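Local coordinates for putative uncharacterized protein (Cricetid herpesvirus 2, PDB 4ZKQ) that binds chemokines and probably acts as a herpesvirus decoy receptor that keeps them from host receptors, at residues Leu203-Ile217 against Gln232-Lys246. Numbering follows the deposited sequence. Where two conformers were deposited one is given.
Sequences LENQTCIATTLSKKI and QVSTRVLLTALGFYK. With NAG (2-acetamido-2-deoxy-beta-D-glucopyranose), chain B; NAG (2-acetamido-2-deoxy-beta-D-glucopyranose), chain C.
Leu203 lies against Gly243 and Phe244 where the ladder between 203-217 and 232-246 is broken by a beta bulge. From Leu203, CB sits 3.9 Å from Phe244 O; CG, held beside its own backbone N (chi1 -67°), sends CD1 to within 3.5 Å of Gly243 N, while CD2 meets the Phe244 carbonyl. The lack of a side chain on Gly243 leaves Leu203 CB and the Glu204 carbonyl close to the backbone there. Val260 and Val262 also touch Leu203.

The bulge is evident from the register: Glu204 pairs with Phe244 and Thr207 with Leu242, so one residue is extra on the first strand. It coincides with a type II turn, Leu203 to Gln206, whose Asn205 has a positive phi (56°) and carries an N-glycan through ND2. The second sugar folds back, placing O3 of the chain C NAG 3.4 Å above the Phe244 ring plane, over its centre.

On the face bearing Thr207, Ile209 and Thr211, packing is tight at one point: Ile209 CD1 lies 3.3 Å from Leu242 CD1, and an off-staggered Ile209 chi2 suggests local strain. Nearby, a water donates to Ile209 O, 3.1 Å away, and also hydrogen-bonds the hydroxyls of Thr211 and Thr240, tying the two strands together. Leu213 runs alongside Arg236, with CD1 3.8 Å from Arg236 NH1, which hydrogen-bonds Ser76 O.

Paired backbone hydrogen bonds from Thr207/Leu242 to Lys215/Ser234, with axes at 156°, define a long antiparallel ribbon. Strand 206-223 also pairs antiparallel with 226-231, and the chain turns a corner at Gln232, so the segments are arms of one long, bent beta hairpin, bordered by strands 190-195 and 260-263.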
loop_
_atom_site.group_PDB
_atom_site.type_symbol
_atom_site.label_atom_id
_atom_site.label_comp_id
_atom_site.label_asym_id
_atom_site.label_seq_id
_atom_site.Cartn_x
_atom_site.Cartn_y
_atom_site.Cartn_z
ATOM N N LEU A 203 -2.594 -13.482 -22.433
ATOM C CA LEU A 203 -3.448 -12.391 -22.887
ATOM C C LEU A 203 -3.218 -12.101 -24.357
ATOM O O LEU A 203 -2.122 -12.300 -24.868
ATOM C CB LEU A 203 -3.171 -11.112 -22.096
ATOM C CG LEU A 203 -3.509 -11.045 -20.612
ATOM C CD1 LEU A 203 -3.097 -9.681 -20.080
ATOM C CD2 LEU A 203 -4.985 -11.295 -20.376
ATOM N N GLU A 204 -4.241 -11.593 -25.031
ATOM C CA GLU A 204 -4.066 -11.105 -26.386
ATOM C C GLU A 204 -3.304 -9.781 -26.371
ATOM O O GLU A 204 -3.554 -8.919 -25.527
ATOM C CB GLU A 204 -5.419 -10.945 -27.076
ATOM C CG GLU A 204 -6.236 -12.227 -27.090
ATOM C CD GLU A 204 -5.443 -13.412 -27.612
ATOM O OE1 GLU A 204 -5.009 -13.364 -28.783
ATOM O OE2 GLU A 204 -5.240 -14.382 -26.850
ATOM N N ASN A 205 -2.371 -9.639 -27.308
ATOM C CA ASN A 205 -1.517 -8.457 -27.407
ATOM C C ASN A 205 -0.761 -8.198 -26.106
ATOM O O ASN A 205 -0.586 -7.057 -25.677
ATOM C CB ASN A 205 -2.352 -7.239 -27.829
ATOM C CG ASN A 205 -2.432 -7.106 -29.341
ATOM O OD1 ASN A 205 -2.174 -8.072 -30.059
ATOM N ND2 ASN A 205 -2.778 -5.917 -29.832
ATOM N N GLN A 206 -0.278 -9.283 -25.507
ATOM C CA GLN A 206 0.362 -9.217 -24.207
ATOM C C GLN A 206 1.599 -8.338 -24.248
ATOM O O GLN A 206 2.472 -8.493 -25.103
ATOM C CB GLN A 206 0.728 -10.611 -23.711
ATOM C CG GLN A 206 1.327 -10.600 -22.315
ATOM C CD GLN A 206 1.313 -11.958 -21.654
ATOM O OE1 GLN A 206 0.348 -12.714 -21.774
ATOM N NE2 GLN A 206 2.387 -12.276 -20.944
ATOM N N THR A 207 1.645 -7.407 -23.306
ATOM C CA THR A 207 2.719 -6.437 -23.193
ATOM C C THR A 207 3.209 -6.451 -21.754
ATOM O O THR A 207 2.416 -6.270 -20.832
ATOM C CB THR A 207 2.238 -5.029 -23.581
ATOM O OG1 THR A 207 1.654 -5.072 -24.888
ATOM C CG2 THR A 207 3.385 -4.028 -23.572
ATOM N N CYS A 208 4.505 -6.686 -21.565
ATOM C CA CYS A 208 5.068 -6.824 -20.227
ATOM C C CYS A 208 5.846 -5.581 -19.808
ATOM O O CYS A 208 6.637 -5.030 -20.576
ATOM C CB CYS A 208 5.965 -8.057 -20.152
ATOM S SG CYS A 208 5.066 -9.607 -20.390
ATOM N N ILE A 209 5.594 -5.154 -18.574
ATOM C CA ILE A 209 6.187 -3.947 -18.009
ATOM C C ILE A 209 6.802 -4.265 -16.663
ATOM O O ILE A 209 6.167 -4.911 -15.825
ATOM C CB ILE A 209 5.150 -2.827 -17.799
ATOM C CG1 ILE A 209 4.397 -2.521 -19.090
ATOM C CG2 ILE A 209 5.815 -1.553 -17.263
ATOM C CD1 ILE A 209 2.912 -2.408 -18.861
ATOM N N ALA A 210 8.033 -3.802 -16.462
ATOM C CA ALA A 210 8.677 -3.861 -15.163
ATOM C C ALA A 210 8.592 -2.479 -14.524
ATOM O O ALA A 210 8.979 -1.486 -15.138
ATOM C CB ALA A 210 10.122 -4.311 -15.289
ATOM N N THR A 211 8.049 -2.422 -13.310
ATOM C CA THR A 211 7.974 -1.180 -12.549
ATOM C C THR A 211 8.809 -1.347 -11.294
ATOM O O THR A 211 8.531 -2.221 -10.478
ATOM C CB THR A 211 6.524 -0.816 -12.167
ATOM O OG1 THR A 211 5.760 -0.587 -13.354
ATOM C CG2 THR A 211 6.482 0.451 -11.299
ATOM N N THR A 212 9.848 -0.531 -11.154
ATOM C CA THR A 212 10.694 -0.580 -9.970
ATOM C C THR A 212 10.315 0.564 -9.035
ATOM O O THR A 212 10.328 1.730 -9.427
ATOM C CB THR A 212 12.189 -0.508 -10.346
ATOM O OG1 THR A 212 12.483 -1.549 -11.284
ATOM C CG2 THR A 212 13.078 -0.681 -9.115
ATOM N N LEU A 213 9.946 0.203 -7.812
ATOM C CA LEU A 213 9.605 1.161 -6.771
ATOM C C LEU A 213 10.760 1.241 -5.789
ATOM O O LEU A 213 11.148 0.231 -5.211
ATOM C CB LEU A 213 8.319 0.744 -6.052
ATOM C CG LEU A 213 7.080 0.555 -6.932
ATOM C CD1 LEU A 213 5.943 -0.082 -6.144
ATOM C CD2 LEU A 213 6.638 1.878 -7.530
ATOM N N SER A 214 11.309 2.437 -5.604
ATOM C CA SER A 214 12.436 2.627 -4.696
ATOM C C SER A 214 12.129 3.746 -3.717
ATOM O O SER A 214 11.920 4.882 -4.126
ATOM C CB SER A 214 13.713 2.951 -5.476
ATOM O OG SER A 214 13.933 2.007 -6.508
ATOM N N LYS A 215 12.095 3.409 -2.431
ATOM C CA LYS A 215 11.798 4.364 -1.380
ATOM C C LYS A 215 12.988 4.543 -0.454
ATOM O O LYS A 215 13.590 3.567 0.006
ATOM C CB LYS A 215 10.581 3.919 -0.567
ATOM C CG LYS A 215 10.359 4.750 0.705
ATOM C CD LYS A 215 9.066 4.351 1.422
ATOM C CE LYS A 215 7.819 4.850 0.689
ATOM N NZ LYS A 215 6.554 4.310 1.288
ATOM N N LYS A 216 13.311 5.794 -0.159
ATOM C CA LYS A 216 14.341 6.074 0.831
ATOM C C LYS A 216 13.736 5.971 2.224
ATOM O O LYS A 216 13.015 6.856 2.687
ATOM C CB LYS A 216 14.972 7.448 0.625
ATOM C CG LYS A 216 16.066 7.748 1.659
ATOM C CD LYS A 216 16.795 9.051 1.381
ATOM C CE LYS A 216 17.867 9.326 2.430
ATOM N NZ LYS A 216 18.416 10.707 2.304
ATOM N N ILE A 217 14.038 4.864 2.883
ATOM C CA ILE A 217 13.554 4.608 4.230
ATOM C C ILE A 217 14.464 3.540 4.811
ATOM O O ILE A 217 14.820 2.580 4.124
ATOM C CB ILE A 217 12.071 4.159 4.232
ATOM C CG1 ILE A 217 11.526 4.042 5.662
ATOM C CG2 ILE A 217 11.904 2.849 3.482
ATOM C CD1 ILE A 217 10.008 4.042 5.729
ATOM N N GLN A 232 18.943 0.856 3.542
ATOM C CA GLN A 232 18.649 2.287 3.463
ATOM C C GLN A 232 17.574 2.599 2.432
ATOM O O GLN A 232 17.002 3.695 2.415
ATOM C CB GLN A 232 19.912 3.068 3.097
ATOM C CG GLN A 232 20.982 3.093 4.153
ATOM C CD GLN A 232 22.135 3.993 3.755
ATOM O OE1 GLN A 232 22.254 5.115 4.244
ATOM N NE2 GLN A 232 22.979 3.511 2.848
ATOM N N VAL A 233 17.336 1.638 1.552
ATOM C CA VAL A 233 16.402 1.798 0.454
ATOM C C VAL A 233 15.531 0.559 0.340
ATOM O O VAL A 233 16.032 -0.566 0.337
ATOM C CB VAL A 233 17.142 2.042 -0.870
ATOM C CG1 VAL A 233 16.191 2.000 -2.056
ATOM C CG2 VAL A 233 17.871 3.367 -0.815
ATOM N N SER A 234 14.225 0.780 0.269
ATOM C CA SER A 234 13.267 -0.295 0.065
ATOM C C SER A 234 12.960 -0.384 -1.420
ATOM O O SER A 234 12.440 0.567 -2.002
ATOM C CB SER A 234 11.989 -0.044 0.872
ATOM O OG SER A 234 11.027 -1.050 0.628
ATOM N N THR A 235 13.304 -1.512 -2.031
ATOM C CA THR A 235 13.094 -1.703 -3.457
ATOM C C THR A 235 12.105 -2.831 -3.728
ATOM O O THR A 235 12.217 -3.916 -3.163
ATOM C CB THR A 235 14.406 -2.029 -4.179
ATOM O OG1 THR A 235 15.374 -1.014 -3.896
ATOM C CG2 THR A 235 14.180 -2.110 -5.676
ATOM N N ARG A 236 11.161 -2.563 -4.623
ATOM C CA ARG A 236 10.138 -3.529 -5.012
ATOM C C ARG A 236 10.005 -3.470 -6.527
ATOM O O ARG A 236 9.940 -2.386 -7.106
ATOM C CB ARG A 236 8.811 -3.213 -4.304
ATOM C CG ARG A 236 7.585 -3.990 -4.781
ATOM C CD ARG A 236 6.372 -3.732 -3.866
ATOM N NE ARG A 236 5.132 -4.237 -4.463
ATOM C CZ ARG A 236 3.975 -3.576 -4.511
ATOM N NH1 ARG A 236 3.857 -2.363 -3.988
ATOM N NH2 ARG A 236 2.919 -4.138 -5.091
ATOM N N VAL A 237 9.995 -4.634 -7.170
ATOM C CA VAL A 237 9.849 -4.693 -8.617
ATOM C C VAL A 237 8.561 -5.407 -8.974
ATOM O O VAL A 237 8.351 -6.560 -8.597
ATOM C CB VAL A 237 11.036 -5.408 -9.293
ATOM C CG1 VAL A 237 10.803 -5.521 -10.793
ATOM C CG2 VAL A 237 12.329 -4.662 -9.021
ATOM N N LEU A 238 7.695 -4.702 -9.690
ATOM C CA LEU A 238 6.463 -5.285 -10.201
ATOM C C LEU A 238 6.697 -5.760 -11.618
ATOM O O LEU A 238 7.274 -5.038 -12.426
ATOM C CB LEU A 238 5.326 -4.271 -10.193
ATOM C CG LEU A 238 5.220 -3.330 -8.998
ATOM C CD1 LEU A 238 4.062 -2.377 -9.206
ATOM C CD2 LEU A 238 5.046 -4.108 -7.723
ATOM N N LEU A 239 6.243 -6.969 -11.918
ATOM C CA LEU A 239 6.243 -7.454 -13.285
ATOM C C LEU A 239 4.799 -7.659 -13.712
ATOM O O LEU A 239 4.094 -8.499 -13.158
ATOM C CB LEU A 239 7.050 -8.745 -13.407
ATOM C CG LEU A 239 7.310 -9.212 -14.842
ATOM C CD1 LEU A 239 8.080 -8.169 -15.646
ATOM C CD2 LEU A 239 8.053 -10.540 -14.835
ATOM N N THR A 240 4.369 -6.865 -14.686
ATOM C CA THR A 240 2.967 -6.780 -15.054
ATOM C C THR A 240 2.739 -7.027 -16.538
ATOM O O THR A 240 3.398 -6.415 -17.375
ATOM C CB THR A 240 2.396 -5.396 -14.705
ATOM O OG1 THR A 240 2.738 -5.063 -13.354
ATOM C CG2 THR A 240 0.888 -5.391 -14.867
ATOM N N ALA A 241 1.788 -7.907 -16.850
ATOM C CA ALA A 241 1.322 -8.114 -18.223
ATOM C C ALA A 241 0.034 -7.341 -18.492
ATOM O O ALA A 241 -0.956 -7.514 -17.785
ATOM C CB ALA A 241 1.100 -9.598 -18.486
ATOM N N LEU A 242 0.058 -6.484 -19.507
ATOM C CA LEU A 242 -1.143 -5.816 -19.997
ATOM C C LEU A 242 -1.627 -6.487 -21.275
ATOM O O LEU A 242 -0.818 -6.979 -22.056
ATOM C CB LEU A 242 -0.878 -4.341 -20.278
ATOM C CG LEU A 242 -0.374 -3.499 -19.104
ATOM C CD1 LEU A 242 -0.306 -2.047 -19.524
ATOM C CD2 LEU A 242 -1.266 -3.668 -17.896
ATOM N N GLY A 243 -2.937 -6.471 -21.503
ATOM C CA GLY A 243 -3.505 -7.066 -22.700
ATOM C C GLY A 243 -5.001 -7.281 -22.590
ATOM O O GLY A 243 -5.666 -6.660 -21.760
ATOM N N PHE A 244 -5.534 -8.161 -23.434
ATOM C CA PHE A 244 -6.969 -8.428 -23.458
ATOM C C PHE A 244 -7.233 -9.913 -23.308
ATOM O O PHE A 244 -6.554 -10.738 -23.921
ATOM C CB PHE A 244 -7.597 -7.914 -24.752
ATOM C CG PHE A 244 -7.206 -6.511 -25.095
ATOM C CD1 PHE A 244 -6.034 -6.257 -25.784
ATOM C CD2 PHE A 244 -8.011 -5.444 -24.734
ATOM C CE1 PHE A 244 -5.669 -4.965 -26.102
ATOM C CE2 PHE A 244 -7.651 -4.147 -25.053
ATOM C CZ PHE A 244 -6.480 -3.909 -25.736
ATOM N N TYR A 245 -8.245 -10.229 -22.507
ATOM C CA TYR A 245 -8.677 -11.600 -22.307
ATOM C C TYR A 245 -9.120 -12.180 -23.637
ATOM O O TYR A 245 -9.813 -11.513 -24.406
ATOM C CB TYR A 245 -9.819 -11.659 -21.293
ATOM C CG TYR A 245 -10.191 -13.059 -20.871
ATOM C CD1 TYR A 245 -9.374 -13.780 -20.014
ATOM C CD2 TYR A 245 -11.362 -13.654 -21.319
ATOM C CE1 TYR A 245 -9.706 -15.058 -19.622
ATOM C CE2 TYR A 245 -11.703 -14.933 -20.930
ATOM C CZ TYR A 245 -10.869 -15.629 -20.080
ATOM O OH TYR A 245 -11.194 -16.903 -19.684
ATOM N N LYS A 246 -8.702 -13.408 -23.919
ATOM C CA LYS A 246 -9.190 -14.092 -25.095
ATOM C C LYS A 246 -10.613 -14.595 -24.855
ATOM O O LYS A 246 -10.830 -15.457 -24.005
ATOM C CB LYS A 246 -8.244 -15.246 -25.432
ATOM C CG LYS A 246 -8.697 -16.112 -26.565
ATOM C CD LYS A 246 -9.168 -15.252 -27.683
ATOM C CE LYS A 246 -9.113 -15.996 -28.967
ATOM N NZ LYS A 246 -9.492 -17.446 -28.886
HETATM C C1 NAG B . -2.848 -5.711 -31.265
HETATM C C2 NAG B . -3.736 -6.650 -32.008
HETATM C C3 NAG B . -4.936 -5.884 -32.585
HETATM C C4 NAG B . -5.423 -4.892 -31.537
HETATM C C5 NAG B . -4.388 -3.795 -31.429
HETATM C C6 NAG B . -4.393 -3.140 -30.055
HETATM C C7 NAG B . -2.742 -8.661 -33.113
HETATM C C8 NAG B . -1.922 -9.223 -34.228
HETATM N N2 NAG B . -2.973 -7.235 -33.048
HETATM O O3 NAG B . -5.960 -6.771 -32.895
HETATM O O4 NAG B . -6.676 -4.406 -31.984
HETATM O O5 NAG B . -3.092 -4.332 -31.660
HETATM O O6 NAG B . -4.804 -1.783 -30.179
HETATM O O7 NAG B . -3.205 -9.417 -32.278
HETATM C C1 NAG C . -7.656 -4.047 -30.973
HETATM C C2 NAG C . -7.920 -5.112 -29.963
HETATM C C3 NAG C . -9.094 -4.674 -29.059
HETATM C C4 NAG C . -8.940 -3.239 -28.534
HETATM C C5 NAG C . -8.440 -2.281 -29.592
HETATM C C6 NAG C . -8.035 -0.970 -28.932
HETATM C C7 NAG C . -8.296 -7.571 -29.903
HETATM C C8 NAG C . -8.669 -8.832 -30.610
HETATM N N2 NAG C . -8.265 -6.317 -30.621
HETATM O O3 NAG C . -9.160 -5.530 -27.963
HETATM O O4 NAG C . -10.199 -2.795 -28.076
HETATM O O5 NAG C . -7.319 -2.839 -30.257
HETATM O O6 NAG C . -7.510 -0.076 -29.906
HETATM O O7 NAG C . -8.023 -7.603 -28.716
HETATM O O HOH W 1 4.660 -3.089 -13.833
HETATM O O HOH W 2 16.188 0.367 -5.893
#